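Local structure of aromatic amino acid aminotransferase I (Candida albicans WO-1, 6HNU) at residues S147-F152 / R320-H325; A419-A424 / A484-F489; E84-K88 / I97-R101. The protein probably catalyses amino-group transfer from aromatic L-amino acids to 2-oxoglutarate, using pyridoxal 5'-phosphate as cofactor and yielding an aromatic oxo-acid and L-glutamate. One frame throughout, in Å; residues are numbered along the deposited sequence.

The three contacts show how separate parts of one aminotransferase chain are packed, each by its own means. Along the sequence, interaction 3 closes first, joining strand 81-86 to the short helix 99-102; interaction 1 then pairs helices 141-152 and 315-327 against the large mixed sheet; interaction 2 comes last, pairing helices 413-426 and 471-489 on the four-stranded antiparallel sheet. None touches another. The centres of interactions 1 and 3 are about 30 Å apart, those of interactions 1 and 2 about 45 Å, and those of interactions 2 and 3 about 57 Å. Interaction 1 is second shell to the cofactor, the Thr148 side chain lying about 11 Å from bound pyridoxal 5'-phosphate; interactions 2 and 3 are remote from the known binding sites.

Interaction 1. Residues S147-F152 / R320-H325; sequences STLRTF and RYVRLH
The ring of Tyr321 enters the helix 141-152 as a knob whose hole is formed by Ser147, Thr148, Thr151 and Phe152. CB leaves the helix 315-327 along its flank, and chi1 of -79° sets CG beside the backbone N, which swings the ring across. Thr151 OG1 stands over the centre of one face of the Tyr321 ring, 4.1 Å above its plane. CD2 runs by Ser147 CB at 4.0 Å. On the other flank CD1 and CE1 lie along Thr151 CG2, and CE1 meets Phe152 CE2 at 3.9 Å, the two side chains crossing at about a right angle. CE2 and CZ approach Thr148 OG1, CE2 also coming near Thr148 N. At the tip, Tyr321 OH donates to Thr148 OG1 (2.7 Å), which lies in the ring plane at its edge, so the buried Thr148 oxygen is held by two bonds, one from the tyrosine and one with Ala144 O of its own helix. Both helices rest on the large mixed sheet of the fold type I aminotransferases: Thr148 and Tyr321 touch its strand 292-297, and helix 141-152 begins with the cofactor-binding Asn141 and Thr142. The axes of the two short segments cross at 115°. Beyond the tyrosine, Leu324 CD1 sits 3.7 Å above the centre of the Arg150 guanidinium, whose NH2 forms a salt bridge with Asp146 of the second subunit. Thr151 OG1 donates to Ser147 O and accepts from a water that also donates to Arg320 O, bridging the helices. Ser147 OG lies at the edge of the His325 ring without a bond to it; OG and NE2 are both hydrogen-bonded to Glu143 OE2.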
ATOM      1  N   SER B 147       6.529   6.579  -3.413  1.00 15.80           N
ATOM      2  CA  SER B 147       5.728   7.271  -4.469  1.00 15.55           C
ATOM      3  C   SER B 147       6.349   8.604  -4.854  1.00 15.67           C
ATOM      4  O   SER B 147       6.293   8.922  -6.073  1.00 16.69           O
ATOM      5  CB  SER B 147       4.280   7.444  -4.082  1.00 16.88           C
ATOM      6  OG  SER B 147       3.706   6.162  -3.849  1.00 17.81           O
ATOM      7  N   THR B 148       6.945   9.348  -3.901  1.00 14.89           N
ATOM      8  CA  THR B 148       7.663  10.619  -4.180  1.00 14.83           C
ATOM      9  C   THR B 148       8.824  10.346  -5.146  1.00 13.94           C
ATOM     10  O   THR B 148       8.975  11.085  -6.134  1.00 14.33           O
ATOM     11  CB  THR B 148       8.141  11.273  -2.878  1.00 14.81           C
ATOM     12  OG1 THR B 148       6.969  11.508  -2.076  1.00 14.56           O
ATOM     13  CG2 THR B 148       8.949  12.523  -3.129  1.00 15.89           C
ATOM     14  N   LEU B 149       9.651   9.360  -4.840  1.00 15.23           N
ATOM     15  CA  LEU B 149      10.801   9.014  -5.700  1.00 16.09           C
ATOM     16  C   LEU B 149      10.266   8.615  -7.080  1.00 16.64           C
ATOM     17  O   LEU B 149      10.838   9.047  -8.093  1.00 17.39           O
ATOM     18  CB  LEU B 149      11.560   7.862  -5.050  1.00 15.83           C
ATOM     19  CG  LEU B 149      12.434   8.217  -3.849  1.00 16.17           C
ATOM     20  CD1 LEU B 149      12.741   6.969  -3.066  1.00 15.86           C
ATOM     21  CD2 LEU B 149      13.706   8.894  -4.309  1.00 17.29           C
ATOM     22  N   ARG B 150       9.119   7.934  -7.153  1.00 16.82           N
ATOM     23  CA  ARG B 150       8.615   7.494  -8.490  1.00 16.95           C
ATOM     24  C   ARG B 150       8.032   8.651  -9.302  1.00 17.80           C
ATOM     25  O   ARG B 150       7.947   8.480 -10.537  1.00 17.36           O
ATOM     26  CB  ARG B 150       7.623   6.335  -8.360  1.00 16.01           C
ATOM     27  CG  ARG B 150       8.238   5.097  -7.739  1.00 17.27           C
ATOM     28  CD  ARG B 150       7.214   4.052  -7.324  1.00 19.49           C
ATOM     29  NE  ARG B 150       6.827   3.266  -8.471  1.00 20.60           N
ATOM     30  CZ  ARG B 150       5.962   2.249  -8.462  1.00 19.67           C
ATOM     31  NH1 ARG B 150       5.756   1.583  -9.571  1.00 17.92           N
ATOM     32  NH2 ARG B 150       5.320   1.901  -7.356  1.00 20.40           N
ATOM     33  N   THR B 151       7.584   9.722  -8.652  1.00 17.01           N
ATOM     34  CA  THR B 151       6.928  10.901  -9.256  1.00 17.80           C
ATOM     35  C   THR B 151       7.994  11.894  -9.743  1.00 17.11           C
ATOM     36  O   THR B 151       7.811  12.430 -10.835  1.00 17.67           O
ATOM     37  CB  THR B 151       5.966  11.516  -8.244  1.00 19.12           C
ATOM     38  OG1 THR B 151       5.021  10.487  -7.939  1.00 18.63           O
ATOM     39  CG2 THR B 151       5.313  12.789  -8.727  1.00 20.00           C
ATOM     40  N   PHE B 152       9.096  12.093  -8.996  1.00 17.77           N
ATOM     41  CA  PHE B 152      10.055  13.196  -9.287  1.00 17.28           C
ATOM     42  C   PHE B 152      11.422  12.697  -9.773  1.00 18.59           C
ATOM     43  O   PHE B 152      12.214  13.546 -10.161  1.00 21.77           O
ATOM     44  CB  PHE B 152      10.211  14.085  -8.065  1.00 16.53           C
ATOM     45  CG  PHE B 152       8.938  14.772  -7.668  1.00 15.70           C
ATOM     46  CD1 PHE B 152       8.341  15.690  -8.508  1.00 15.64           C
ATOM     47  CD2 PHE B 152       8.306  14.459  -6.480  1.00 15.89           C
ATOM     48  CE1 PHE B 152       7.171  16.344  -8.141  1.00 14.97           C
ATOM     49  CE2 PHE B 152       7.122  15.083  -6.131  1.00 15.05           C
ATOM     50  CZ  PHE B 152       6.553  16.019  -6.959  1.00 15.23           C
ATOM     51  N   ARG B 320      -0.412  13.572 -10.181  1.00 19.12           N
ATOM     52  CA  ARG B 320       0.541  12.534 -10.625  1.00 17.49           C
ATOM     53  C   ARG B 320       0.713  11.444  -9.545  1.00 18.41           C
ATOM     54  O   ARG B 320       0.838  10.263  -9.912  1.00 16.20           O
ATOM     55  CB  ARG B 320       1.884  13.148 -11.011  1.00 17.80           C
ATOM     56  CG  ARG B 320       1.813  14.045 -12.235  1.00 19.16           C
ATOM     57  CD  ARG B 320       1.615  13.280 -13.534  1.00 20.32           C
ATOM     58  NE  ARG B 320       0.211  13.100 -13.907  1.00 21.05           N
ATOM     59  CZ  ARG B 320      -0.216  12.391 -14.951  1.00 21.30           C
ATOM     60  NH1 ARG B 320      -1.512  12.363 -15.218  1.00 21.30           N
ATOM     61  NH2 ARG B 320       0.634  11.745 -15.743  1.00 22.03           N
ATOM     62  N   TYR B 321       0.760  11.805  -8.272  1.00 19.28           N
ATOM     63  CA  TYR B 321       0.704  10.789  -7.197  1.00 18.75           C
ATOM     64  C   TYR B 321      -0.576   9.943  -7.328  1.00 21.36           C
ATOM     65  O   TYR B 321      -0.499   8.740  -7.105  1.00 18.29           O
ATOM     66  CB  TYR B 321       0.727  11.418  -5.811  1.00 18.28           C
ATOM     67  CG  TYR B 321       2.068  11.856  -5.291  1.00 17.09           C
ATOM     68  CD1 TYR B 321       2.568  13.123  -5.582  1.00 17.17           C
ATOM     69  CD2 TYR B 321       2.756  11.087  -4.376  1.00 16.53           C
ATOM     70  CE1 TYR B 321       3.753  13.584  -5.021  1.00 16.23           C
ATOM     71  CE2 TYR B 321       3.960  11.521  -3.826  1.00 17.26           C
ATOM     72  CZ  TYR B 321       4.453  12.779  -4.135  1.00 17.51           C
ATOM     73  OH  TYR B 321       5.604  13.246  -3.554  1.00 17.05           O
ATOM     74  N   VAL B 322      -1.742  10.545  -7.593  1.00 20.43           N
ATOM     75  CA  VAL B 322      -3.022   9.786  -7.674  1.00 20.60           C
ATOM     76  C   VAL B 322      -2.936   8.771  -8.826  1.00 19.41           C
ATOM     77  O   VAL B 322      -3.227   7.589  -8.613  1.00 20.15           O
ATOM     78  CB  VAL B 322      -4.219  10.745  -7.807  1.00 21.61           C
ATOM     79  CG1 VAL B 322      -5.488   9.948  -8.061  1.00 23.39           C
ATOM     80  CG2 VAL B 322      -4.364  11.627  -6.569  1.00 21.50           C
ATOM     81  N   ARG B 323      -2.428   9.166  -9.990  1.00 20.39           N
ATOM     82  CA  ARG B 323      -2.228   8.236 -11.134  1.00 21.17           C
ATOM     83  C   ARG B 323      -1.358   7.062 -10.688  1.00 19.24           C
ATOM     84  O   ARG B 323      -1.686   5.910 -10.989  1.00 18.44           O
ATOM     85  CB  ARG B 323      -1.576   8.985 -12.294  1.00 21.12           C
ATOM     86  CG  ARG B 323      -2.442  10.119 -12.820  1.00 23.55           C
ATOM     87  CD  ARG B 323      -3.710   9.614 -13.512  1.00 25.08           C
ATOM     88  NE  ARG B 323      -4.881   9.406 -12.660  1.00 23.80           N
ATOM     89  CZ  ARG B 323      -5.731  10.335 -12.226  1.00 26.93           C
ATOM     90  NH1 ARG B 323      -5.559  11.618 -12.492  1.00 28.82           N
ATOM     91  NH2 ARG B 323      -6.775   9.969 -11.496  1.00 29.39           N
ATOM     92  N   LEU B 324      -0.269   7.325  -9.981  1.00 18.56           N
ATOM     93  CA  LEU B 324       0.618   6.241  -9.511  1.00 17.12           C
ATOM     94  C   LEU B 324      -0.130   5.381  -8.494  1.00 18.45           C
ATOM     95  O   LEU B 324      -0.114   4.128  -8.651  1.00 17.54           O
ATOM     96  CB  LEU B 324       1.888   6.821  -8.903  1.00 17.81           C
ATOM     97  CG  LEU B 324       2.816   5.816  -8.228  1.00 17.47           C
ATOM     98  CD1 LEU B 324       3.260   4.715  -9.174  1.00 18.12           C
ATOM     99  CD2 LEU B 324       4.036   6.549  -7.680  1.00 16.92           C
ATOM    100  N   HIS B 325      -0.802   6.001  -7.531  1.00 17.41           N
ATOM    101  CA  HIS B 325      -1.563   5.255  -6.493  1.00 18.02           C
ATOM    102  C   HIS B 325      -2.580   4.287  -7.126  1.00 16.87           C
ATOM    103  O   HIS B 325      -2.713   3.181  -6.614  1.00 16.72           O
ATOM    104  CB  HIS B 325      -2.234   6.213  -5.528  1.00 18.05           C
ATOM    105  CG  HIS B 325      -1.325   6.762  -4.486  1.00 18.38           C
ATOM    106  ND1 HIS B 325      -1.746   7.759  -3.656  1.00 17.78           N
ATOM    107  CD2 HIS B 325      -0.088   6.424  -4.072  1.00 19.85           C
ATOM    108  CE1 HIS B 325      -0.795   8.024  -2.781  1.00 19.13           C
ATOM    109  NE2 HIS B 325       0.221   7.252  -3.007  1.00 18.73           N
TER
HETATM  110  O   HOH W   1       3.577   9.830 -10.341  1.00 18.22           O

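Interaction 2. Residues A419-A424 / A484-F489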
ATOM      1  N   ALA B 419      33.755  -0.336  19.652  1.00 20.78           N
ATOM      2  CA  ALA B 419      34.211  -0.639  21.031  1.00 20.33           C
ATOM      3  C   ALA B 419      33.159  -0.167  22.029  1.00 19.39           C
ATOM      4  O   ALA B 419      32.818  -0.913  22.958  1.00 20.03           O
ATOM      5  CB  ALA B 419      35.550  -0.010  21.318  1.00 22.56           C
ATOM      6  N   VAL B 420      32.710   1.071  21.890  1.00 20.84           N
ATOM      7  CA  VAL B 420      31.696   1.611  22.834  1.00 21.67           C
ATOM      8  C   VAL B 420      30.403   0.816  22.703  1.00 21.36           C
ATOM      9  O   VAL B 420      29.831   0.502  23.745  1.00 22.71           O
ATOM     10  CB  VAL B 420      31.492   3.123  22.648  1.00 23.06           C
ATOM     11  CG1 VAL B 420      30.263   3.620  23.404  1.00 24.85           C
ATOM     12  CG2 VAL B 420      32.737   3.875  23.064  1.00 22.88           C
ATOM     13  N   HIS B 421      29.965   0.498  21.480  1.00 24.58           N
ATOM     14  CA  HIS B 421      28.749  -0.335  21.222  1.00 22.68           C
ATOM     15  C   HIS B 421      28.881  -1.691  21.911  1.00 23.77           C
ATOM     16  O   HIS B 421      27.962  -2.054  22.650  1.00 21.16           O
ATOM     17  CB  HIS B 421      28.505  -0.511  19.717  1.00 22.42           C
ATOM     18  CG  HIS B 421      27.234  -1.193  19.333  1.00 24.25           C
ATOM     19  ND1 HIS B 421      26.002  -0.741  19.757  1.00 23.60           N
ATOM     20  CD2 HIS B 421      26.997  -2.207  18.465  1.00 22.99           C
ATOM     21  CE1 HIS B 421      25.066  -1.500  19.215  1.00 24.35           C
ATOM     22  NE2 HIS B 421      25.645  -2.390  18.410  1.00 24.70           N
ATOM     23  N   GLU B 422      30.000  -2.394  21.715  1.00 25.12           N
ATOM     24  CA  GLU B 422      30.237  -3.721  22.354  1.00 24.66           C
ATOM     25  C   GLU B 422      30.212  -3.577  23.887  1.00 24.10           C
ATOM     26  O   GLU B 422      29.559  -4.402  24.570  1.00 24.28           O
ATOM     27  CB  GLU B 422      31.561  -4.315  21.845  1.00 28.62           C
ATOM     28  CG  GLU B 422      31.564  -4.658  20.352  1.00 33.35           C
ATOM     29  CD  GLU B 422      32.946  -4.964  19.780  1.00 41.17           C
ATOM     30  OE1 GLU B 422      33.861  -5.240  20.609  1.00 42.13           O
ATOM     31  OE2 GLU B 422      33.114  -4.935  18.515  1.00 42.55           O
ATOM     32  N   GLN B 423      30.873  -2.545  24.416  1.00 23.98           N
ATOM     33  CA  GLN B 423      30.966  -2.309  25.885  1.00 24.64           C
ATOM     34  C   GLN B 423      29.562  -2.020  26.458  1.00 24.40           C
ATOM     35  O   GLN B 423      29.202  -2.635  27.462  1.00 24.53           O
ATOM     36  CB  GLN B 423      31.956  -1.184  26.193  1.00 25.45           C
ATOM     37  CG  GLN B 423      32.137  -0.958  27.695  1.00 26.81           C
ATOM     38  CD  GLN B 423      32.959  -2.026  28.377  1.00 29.72           C
ATOM     39  OE1 GLN B 423      32.572  -2.573  29.401  1.00 27.12           O
ATOM     40  NE2 GLN B 423      34.115  -2.336  27.808  1.00 31.25           N
ATOM     41  N   ALA B 424      28.798  -1.123  25.837  1.00 24.19           N
ATOM     42  CA  ALA B 424      27.381  -0.842  26.185  1.00 24.46           C
ATOM     43  C   ALA B 424      26.621  -2.157  26.316  1.00 24.94           C
ATOM     44  O   ALA B 424      25.955  -2.356  27.360  1.00 28.46           O
ATOM     45  CB  ALA B 424      26.750   0.049  25.127  1.00 25.52           C
ATOM     46  N   ALA B 484      29.757   2.289  30.438  1.00 30.91           N
ATOM     47  CA  ALA B 484      30.389   1.735  29.227  1.00 31.93           C
ATOM     48  C   ALA B 484      31.328   2.794  28.652  1.00 30.64           C
ATOM     49  O   ALA B 484      32.497   2.441  28.301  1.00 30.32           O
ATOM     50  CB  ALA B 484      29.326   1.262  28.257  1.00 30.02           C
ATOM     51  N   VAL B 485      30.910   4.064  28.640  1.00 26.91           N
ATOM     52  CA  VAL B 485      31.766   5.168  28.117  1.00 28.24           C
ATOM     53  C   VAL B 485      32.942   5.354  29.092  1.00 31.18           C
ATOM     54  O   VAL B 485      34.075   5.521  28.602  1.00 26.76           O
ATOM     55  CB  VAL B 485      31.001   6.486  27.879  1.00 28.34           C
ATOM     56  CG1 VAL B 485      31.931   7.630  27.464  1.00 28.26           C
ATOM     57  CG2 VAL B 485      29.929   6.301  26.815  1.00 29.32           C
ATOM     58  N   ARG B 486      32.683   5.284  30.402  1.00 30.46           N
ATOM     59  CA  ARG B 486      33.750   5.441  31.443  1.00 35.68           C
ATOM     60  C   ARG B 486      34.771   4.288  31.304  1.00 33.50           C
ATOM     61  O   ARG B 486      35.980   4.583  31.245  1.00 35.02           O
ATOM     62  CB  ARG B 486      33.131   5.559  32.848  1.00 37.18           C
ATOM     63  CG  ARG B 486      33.568   6.810  33.616  1.00 43.70           C
ATOM     64  CD  ARG B 486      32.639   7.303  34.729  1.00 41.48           C
ATOM     65  NE  ARG B 486      31.854   6.184  35.213  1.00 42.80           N
ATOM     66  CZ  ARG B 486      30.522   6.120  35.231  1.00 43.68           C
ATOM     67  NH1 ARG B 486      29.789   7.165  34.859  1.00 42.61           N
ATOM     68  NH2 ARG B 486      29.934   5.017  35.677  1.00 39.91           N
ATOM     69  N   ALA B 487      34.324   3.038  31.218  1.00 29.79           N
ATOM     70  CA  ALA B 487      35.214   1.884  30.964  1.00 30.95           C
ATOM     71  C   ALA B 487      36.031   2.097  29.682  1.00 32.91           C
ATOM     72  O   ALA B 487      37.254   1.894  29.734  1.00 30.77           O
ATOM     73  CB  ALA B 487      34.445   0.597  30.907  1.00 32.27           C
ATOM     74  N   GLU B 488      35.432   2.463  28.551  1.00 26.97           N
ATOM     75  CA  GLU B 488      36.191   2.494  27.267  1.00 26.21           C
ATOM     76  C   GLU B 488      37.214   3.620  27.248  1.00 27.67           C
ATOM     77  O   GLU B 488      38.288   3.442  26.592  1.00 25.38           O
ATOM     78  CB  GLU B 488      35.251   2.594  26.063  1.00 24.92           C
ATOM     79  CG  GLU B 488      34.645   1.256  25.711  1.00 23.34           C
ATOM     80  CD  GLU B 488      35.652   0.174  25.336  1.00 22.77           C
ATOM     81  OE1 GLU B 488      36.582   0.469  24.568  1.00 21.75           O
ATOM     82  OE2 GLU B 488      35.445  -0.961  25.747  1.00 23.28           O
ATOM     83  N   PHE B 489      36.911   4.759  27.889  1.00 28.13           N
ATOM     84  CA  PHE B 489      37.730   5.991  27.777  1.00 26.98           C
ATOM     85  C   PHE B 489      38.685   6.129  28.972  1.00 30.26           C
ATOM     86  O   PHE B 489      39.404   7.155  29.019  1.00 31.08           O
ATOM     87  CB  PHE B 489      36.809   7.199  27.622  1.00 25.93           C
ATOM     88  CG  PHE B 489      36.248   7.339  26.232  1.00 22.56           C
ATOM     89  CD1 PHE B 489      35.104   6.652  25.852  1.00 25.59           C
ATOM     90  CD2 PHE B 489      36.865   8.156  25.303  1.00 22.27           C
ATOM     91  CE1 PHE B 489      34.604   6.797  24.568  1.00 22.42           C
ATOM     92  CE2 PHE B 489      36.362   8.308  24.025  1.00 21.66           C
ATOM     93  CZ  PHE B 489      35.252   7.590  23.645  1.00 20.11           C
TER
HETATM   94  O   HOH W   2      34.406  -2.961  24.033  1.00 28.31           O
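This is a helix-helix contact near the C-terminus, in which Gln423 and Ala424 of helix 413-426 meet Ala484 and Glu488 of helix 471-489 as the two helices lie over an antiparallel sheet. The axes of the two short segments come within 8.9 Å at an angle of 129°, and small residues permit this: Ala484 CB presses against the backbone N of Ala424 at 3.4 Å. The polar side of the seam is held by one side-chain bond. Gln423 CG stands anti to the backbone N (chi1 -177°) and lies on the alanine, 3.5 Å from Ala484 O; after the bend at the next torsion the side chain lies at a slant to Glu488, amide and carboxylate planes 32° apart. There Gln423 NE2 donates to Glu488 OE2 at 2.8 Å, with the acceptor nearly in the amide plane and using the lone pair that faces away from the other carboxylate oxygen, while OE1 of the amide is hydrogen-bonded to Gln427. A water donates to the same OE2 and to Ala419 O, adding a second tie between the helices. Glu488 OE1 lies 3.4 Å from Ala419 CB and is hydrogen-bonded to His403, so both oxygens have partners. On the buried side, Val420 CG2 packs on Phe489 CE1 at 3.8 Å, and Val420 and Val485 both reach Leu398 of strand 393-399. A helix layer covering an antiparallel sheet in this way is consistent with the small domain, largely C-terminal, of fold type I aminotransferases.

Interaction 3. Residues E84-K88 / I97-R101; sequences EVFKK and IELAR
Glu98, whose CB rests 3.3 Å from Lys87 O, turns its carboxylate back to the flat guanidinium of Arg101. One face of that guanidinium carries Ile97 CG2, offset toward the rim, while its edge grips the acid side-on: Arg101 NE reaches Glu98 OE2 at 2.9 Å and Arg101 NH2 reaches Glu98 OE1 at 3.0 Å. Both oxygens lie close to the guanidinium plane, yet both nitrogens approach from above the carboxylate plane. The acid gets there because its CG lies between the backbone N and carbonyl carbon (chi1 67°) and the chain bends again beyond it. Glu98 holds the N-cap position of helix 99-102, and the first N-H groups of that helix are received by the carbonyl of Phe86, the last strand residue, and that of Lys87 just beyond it. Leu99 N donates to Phe86 O at 3.0 Å, tilted out of the carbonyl plane, whereas Ala100 N meets Lys87 O at 3.0 Å in the carbonyl plane, on a lone pair. Val85 CG1 packs on Leu99 CD2 (3.8 Å) and approaches Ile97 O. The extended Lys87 chain passes Ala100 CB with its CG (4.1 Å) and ends with NZ bonded to Phe53 O. Strand 81-86 pairs with strand 57-62 in a two-stranded antiparallel sheet, and Leu99 touches Val58 there; Val85 and Ile97 reach helix 334-377 at Ala342 and Asn341, while Arg101 forms a salt bridge with Glu113 of helix 112-126.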
ATOM      1  N   GLU B  84     -19.279   3.685  16.098  1.00 21.16           N
ATOM      2  CA  GLU B  84     -19.927   2.668  15.263  1.00 23.08           C
ATOM      3  C   GLU B  84     -19.970   3.186  13.831  1.00 22.66           C
ATOM      4  O   GLU B  84     -20.374   4.357  13.616  1.00 19.96           O
ATOM      5  CB  GLU B  84     -21.342   2.407  15.761  1.00 24.54           C
ATOM      6  CG  GLU B  84     -21.379   1.816  17.152  1.00 27.70           C
ATOM      7  CD  GLU B  84     -22.727   1.180  17.456  1.00 32.06           C
ATOM      8  OE1 GLU B  84     -23.730   1.859  17.195  1.00 34.17           O
ATOM      9  OE2 GLU B  84     -22.767  -0.016  17.881  1.00 37.29           O
ATOM     10  N   VAL B  85     -19.489   2.355  12.911  1.00 22.78           N
ATOM     11  CA  VAL B  85     -19.731   2.537  11.467  1.00 21.03           C
ATOM     12  C   VAL B  85     -20.549   1.358  10.945  1.00 23.06           C
ATOM     13  O   VAL B  85     -20.024   0.242  10.760  1.00 23.09           O
ATOM     14  CB  VAL B  85     -18.418   2.739  10.707  1.00 21.19           C
ATOM     15  CG1 VAL B  85     -18.744   3.092   9.271  1.00 20.26           C
ATOM     16  CG2 VAL B  85     -17.575   3.840  11.370  1.00 22.88           C
ATOM     17  N   PHE B  86     -21.821   1.620  10.667  1.00 21.30           N
ATOM     18  CA  PHE B  86     -22.727   0.663  10.011  1.00 21.27           C
ATOM     19  C   PHE B  86     -22.464   0.613   8.504  1.00 20.87           C
ATOM     20  O   PHE B  86     -21.929   1.589   7.909  1.00 19.29           O
ATOM     21  CB  PHE B  86     -24.173   1.084  10.288  1.00 21.60           C
ATOM     22  CG  PHE B  86     -24.603   0.852  11.707  1.00 22.18           C
ATOM     23  CD1 PHE B  86     -24.393   1.817  12.681  1.00 23.38           C
ATOM     24  CD2 PHE B  86     -25.233  -0.331  12.066  1.00 23.96           C
ATOM     25  CE1 PHE B  86     -24.828   1.601  13.983  1.00 26.54           C
ATOM     26  CE2 PHE B  86     -25.648  -0.547  13.380  1.00 25.45           C
ATOM     27  CZ  PHE B  86     -25.439   0.418  14.330  1.00 26.14           C
ATOM     28  N   LYS B  87     -22.898  -0.501   7.896  1.00 20.80           N
ATOM     29  CA  LYS B  87     -22.885  -0.727   6.433  1.00 21.84           C
ATOM     30  C   LYS B  87     -23.731   0.343   5.733  1.00 21.44           C
ATOM     31  O   LYS B  87     -23.272   0.874   4.683  1.00 20.23           O
ATOM     32  CB  LYS B  87     -23.386  -2.148   6.145  1.00 23.25           C
ATOM     33  CG  LYS B  87     -23.431  -2.565   4.677  1.00 25.47           C
ATOM     34  CD  LYS B  87     -23.300  -4.069   4.560  1.00 25.84           C
ATOM     35  CE  LYS B  87     -23.466  -4.598   3.168  1.00 25.01           C
ATOM     36  NZ  LYS B  87     -23.496  -6.070   3.161  1.00 23.70           N
ATOM     37  N   LYS B  88     -24.905   0.674   6.284  1.00 22.68           N
ATOM     38  CA  LYS B  88     -25.866   1.596   5.611  1.00 26.11           C
ATOM     39  C   LYS B  88     -25.792   3.001   6.219  1.00 24.19           C
ATOM     40  O   LYS B  88     -25.840   3.127   7.458  1.00 22.67           O
ATOM     41  CB  LYS B  88     -27.306   1.076   5.725  1.00 30.23           C
ATOM     42  CG  LYS B  88     -27.581  -0.281   5.080  1.00 34.94           C
ATOM     43  CD  LYS B  88     -29.063  -0.679   5.024  1.00 43.41           C
ATOM     44  CE  LYS B  88     -29.931  -0.045   6.100  1.00 49.41           C
ATOM     45  NZ  LYS B  88     -31.263  -0.687   6.228  1.00 53.07           N
ATOM     46  N   ILE B  97     -18.357   7.252   7.057  1.00 21.10           N
ATOM     47  CA  ILE B  97     -18.153   6.612   5.731  1.00 20.25           C
ATOM     48  C   ILE B  97     -18.683   5.191   5.873  1.00 20.32           C
ATOM     49  O   ILE B  97     -17.941   4.280   6.308  1.00 20.01           O
ATOM     50  CB  ILE B  97     -16.707   6.722   5.214  1.00 20.34           C
ATOM     51  CG1 ILE B  97     -16.013   8.018   5.673  1.00 21.56           C
ATOM     52  CG2 ILE B  97     -16.734   6.607   3.701  1.00 22.07           C
ATOM     53  CD1 ILE B  97     -14.505   8.012   5.619  1.00 24.25           C
ATOM     54  N   GLU B  98     -19.971   5.044   5.587  1.00 18.88           N
ATOM     55  CA  GLU B  98     -20.715   3.779   5.804  1.00 19.33           C
ATOM     56  C   GLU B  98     -19.990   2.675   5.028  1.00 18.58           C
ATOM     57  O   GLU B  98     -19.412   2.977   3.947  1.00 17.64           O
ATOM     58  CB  GLU B  98     -22.185   3.960   5.399  1.00 18.81           C
ATOM     59  CG  GLU B  98     -22.406   4.178   3.910  1.00 19.24           C
ATOM     60  CD  GLU B  98     -22.270   5.588   3.387  1.00 21.12           C
ATOM     61  OE1 GLU B  98     -21.964   6.503   4.191  1.00 22.64           O
ATOM     62  OE2 GLU B  98     -22.414   5.769   2.151  1.00 19.89           O
ATOM     63  N   LEU B  99     -19.978   1.455   5.572  1.00 20.42           N
ATOM     64  CA  LEU B  99     -19.102   0.374   5.044  1.00 19.73           C
ATOM     65  C   LEU B  99     -19.500  -0.000   3.611  1.00 20.57           C
ATOM     66  O   LEU B  99     -18.633  -0.497   2.889  1.00 18.35           O
ATOM     67  CB  LEU B  99     -19.163  -0.861   5.938  1.00 20.63           C
ATOM     68  CG  LEU B  99     -18.821  -0.646   7.410  1.00 20.91           C
ATOM     69  CD1 LEU B  99     -18.919  -1.976   8.142  1.00 22.79           C
ATOM     70  CD2 LEU B  99     -17.431  -0.023   7.556  1.00 20.76           C
ATOM     71  N   ALA B 100     -20.771   0.168   3.210  1.00 20.14           N
ATOM     72  CA  ALA B 100     -21.202  -0.110   1.828  1.00 20.34           C
ATOM     73  C   ALA B 100     -20.357   0.743   0.855  1.00 19.30           C
ATOM     74  O   ALA B 100     -20.147   0.312  -0.274  1.00 19.23           O
ATOM     75  CB  ALA B 100     -22.698   0.161   1.691  1.00 21.45           C
ATOM     76  N   ARG B 101     -19.876   1.907   1.298  1.00 19.17           N
ATOM     77  CA  ARG B 101     -19.026   2.861   0.544  1.00 19.20           C
ATOM     78  C   ARG B 101     -17.537   2.738   0.964  1.00 20.20           C
ATOM     79  O   ARG B 101     -16.676   2.604   0.044  1.00 18.62           O
ATOM     80  CB  ARG B 101     -19.584   4.271   0.717  1.00 21.15           C
ATOM     81  CG  ARG B 101     -18.856   5.370  -0.048  1.00 21.09           C
ATOM     82  CD  ARG B 101     -19.704   6.639  -0.254  1.00 21.39           C
ATOM     83  NE  ARG B 101     -20.141   7.117   1.052  1.00 21.69           N
ATOM     84  CZ  ARG B 101     -19.538   8.068   1.763  1.00 21.16           C
ATOM     85  NH1 ARG B 101     -18.504   8.730   1.260  1.00 20.91           N
ATOM     86  NH2 ARG B 101     -19.985   8.363   2.979  1.00 18.59           N
TER